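Local coordinates for protein 1-Cys peroxiredoxin (Vibrio vulnificus MO6-24/O, PDB 5K2I) that probably reduces hydrogen peroxide and other peroxides with a single peroxidatic cysteine, as a 1-Cys peroxiredoxin implicated in scavenging peroxides and nitric oxide, at residues G42-T47 with A79-A84. Numbering follows the deposited sequence.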
loop_
_atom_site.group_PDB
_atom_site.type_symbol
_atom_site.label_atom_id
_atom_site.label_comp_id
_atom_site.label_asym_id
_atom_site.label_seq_id
_atom_site.Cartn_x
_atom_site.Cartn_y
_atom_site.Cartn_z
ATOM N N GLY A 42 -2.726 9.240 -7.722
ATOM C CA GLY A 42 -3.672 9.510 -8.786
ATOM C C GLY A 42 -5.084 9.657 -8.269
ATOM O O GLY A 42 -5.493 8.963 -7.330
ATOM N N ALA A 43 -5.829 10.572 -8.876
ATOM C CA ALA A 43 -7.267 10.623 -8.654
ATOM C C ALA A 43 -7.860 9.252 -8.966
ATOM O O ALA A 43 -7.420 8.573 -9.890
ATOM C CB ALA A 43 -7.911 11.696 -9.520
ATOM N N PHE A 44 -8.846 8.853 -8.166
ATOM C CA PHE A 44 -9.574 7.580 -8.305
ATOM C C PHE A 44 -8.732 6.337 -7.977
ATOM O O PHE A 44 -9.238 5.213 -8.084
ATOM C CB PHE A 44 -10.188 7.424 -9.718
ATOM C CG PHE A 44 -11.271 8.427 -10.038
ATOM C CD1 PHE A 44 -12.573 8.243 -9.573
ATOM C CD2 PHE A 44 -10.993 9.553 -10.804
ATOM C CE1 PHE A 44 -13.574 9.165 -9.881
ATOM C CE2 PHE A 44 -11.996 10.475 -11.117
ATOM C CZ PHE A 44 -13.285 10.279 -10.652
ATOM N N THR A 45 -7.476 6.503 -7.583
ATOM C CA THR A 45 -6.664 5.337 -7.221
ATOM C C THR A 45 -6.875 4.978 -5.750
ATOM O O THR A 45 -7.289 5.810 -4.942
ATOM C CB THR A 45 -5.135 5.544 -7.498
ATOM O OG1 THR A 45 -4.588 6.511 -6.590
ATOM C CG2 THR A 45 -4.898 5.945 -8.938
ATOM N N PRO A 46 -6.600 3.720 -5.391
ATOM C CA PRO A 46 -6.856 3.368 -3.995
ATOM C C PRO A 46 -5.717 3.799 -3.082
ATOM O O PRO A 46 -4.531 3.654 -3.408
ATOM C CB PRO A 46 -7.014 1.848 -4.037
ATOM C CG PRO A 46 -6.295 1.413 -5.259
ATOM C CD PRO A 46 -6.325 2.551 -6.243
ATOM N N THR A 47 -6.106 4.399 -1.962
ATOM C CA THR A 47 -5.212 4.777 -0.873
ATOM C C THR A 47 -6.019 4.487 0.379
ATOM O O THR A 47 -7.244 4.622 0.342
ATOM C CB THR A 47 -4.801 6.270 -0.936
ATOM O OG1 THR A 47 -3.980 6.502 -2.091
ATOM C CG2 THR A 47 -4.046 6.698 0.321
ATOM N N ALA A 79 -6.722 18.972 -14.564
ATOM C CA ALA A 79 -7.768 19.632 -13.810
ATOM C C ALA A 79 -9.165 19.066 -14.067
ATOM O O ALA A 79 -10.018 19.155 -13.186
ATOM C CB ALA A 79 -7.734 21.143 -14.110
ATOM N N PHE A 80 -9.416 18.491 -15.242
ATOM C CA PHE A 80 -10.746 17.895 -15.469
ATOM C C PHE A 80 -10.926 16.638 -14.625
ATOM O O PHE A 80 -11.978 16.439 -14.003
ATOM C CB PHE A 80 -10.971 17.555 -16.948
ATOM C CG PHE A 80 -10.958 18.756 -17.854
ATOM C CD1 PHE A 80 -11.971 19.692 -17.802
ATOM C CD2 PHE A 80 -9.908 18.956 -18.737
ATOM C CE1 PHE A 80 -11.953 20.810 -18.631
ATOM C CE2 PHE A 80 -9.878 20.070 -19.576
ATOM C CZ PHE A 80 -10.902 21.003 -19.511
ATOM N N VAL A 81 -9.902 15.799 -14.587
ATOM C CA VAL A 81 -9.970 14.595 -13.768
ATOM C C VAL A 81 -10.058 14.952 -12.282
ATOM O O VAL A 81 -10.820 14.335 -11.543
ATOM C CB VAL A 81 -8.766 13.680 -14.037
ATOM C CG1 VAL A 81 -8.726 12.528 -13.039
ATOM C CG2 VAL A 81 -8.838 13.139 -15.453
ATOM N N MET A 82 -9.314 15.969 -11.839
ATOM C CA MET A 82 -9.381 16.352 -10.425
ATOM C C MET A 82 -10.765 16.882 -10.029
ATOM O O MET A 82 -11.267 16.575 -8.941
ATOM C CB MET A 82 -8.303 17.387 -10.075
ATOM C CG MET A 82 -6.871 16.841 -10.116
ATOM S SD MET A 82 -6.592 15.458 -8.971
ATOM C CE MET A 82 -6.553 16.314 -7.399
ATOM N N LYS A 83 -11.382 17.668 -10.911
ATOM C CA LYS A 83 -12.732 18.145 -10.669
ATOM C C LYS A 83 -13.713 16.976 -10.578
ATOM O O LYS A 83 -14.540 16.931 -9.672
ATOM C CB LYS A 83 -13.153 19.118 -11.769
ATOM C CG LYS A 83 -14.562 19.667 -11.600
ATOM C CD LYS A 83 -14.814 20.788 -12.599
ATOM C CE LYS A 83 -16.187 21.404 -12.397
ATOM N NZ LYS A 83 -17.242 20.400 -12.687
ATOM N N ALA A 84 -13.586 16.017 -11.491
ATOM C CA ALA A 84 -14.476 14.862 -11.502
ATOM C C ALA A 84 -14.313 14.045 -10.227
ATOM O O ALA A 84 -15.282 13.541 -9.665
ATOM C CB ALA A 84 -14.216 14.008 -12.714
#
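Ala43 and Phe44, the two central residues of a type II beta turn running from Gly42 to Thr45, lean against residues 79-84 of helix 79-88 by apolar contact. The Ala43 methyl points at the helix and meets Val81 and Met82 together: its CB lies 3.7 Å from Val81 CG1 and 4.0 Å from Met82 SD. Val81 reaches it with the branch set anti to the backbone N (chi1 172°). The first bond of the Met82 side chain points away from the loop, but bends at chi2 and chi3 bring its sulfur back to Ala43; the same side chain also touches Met96 and Ala98 of strand 95-98.

Phe44 covers the helix further along, with the outer part of its ring. Phe44 CZ comes within 3.9 Å of the backbone carbon Ala84 C, an oblique approach. Equally oblique, Phe44 CE2 stands 4.1 Å from the carbonyl oxygen Val81 O. Methyl contacts are looser, with Phe44 CZ 4.4 Å from Ala84 CB. Beyond the segment the ring also meets that of Trp85, the planes inclined at about 50°.

Hydrogen bonds do not link the two segments; they shape the turn instead. Gly42 O receives two donors, the turn-closing Thr45 N at 3.2 Å and the hydroxyl Thr45 OG1 at 2.7 Å, the latter tilted 20° from the carbonyl plane. Ala43 N donates to OD1 of Asn77, just ahead of the helix.

Pro41 and the residues from Gly42 to Thr47 lead directly into a cysteine, matching the peroxiredoxin PxxxTxxC signature. The contact thus packs what is probably the active-site loop of the thioredoxin-like fold, as in other peroxiredoxins, against helix 79-88, while Arg124, hydrogen-bonded to Pro46 O and Thr47 OG1, is consistent with the conserved arginine of the peroxidatic pocket.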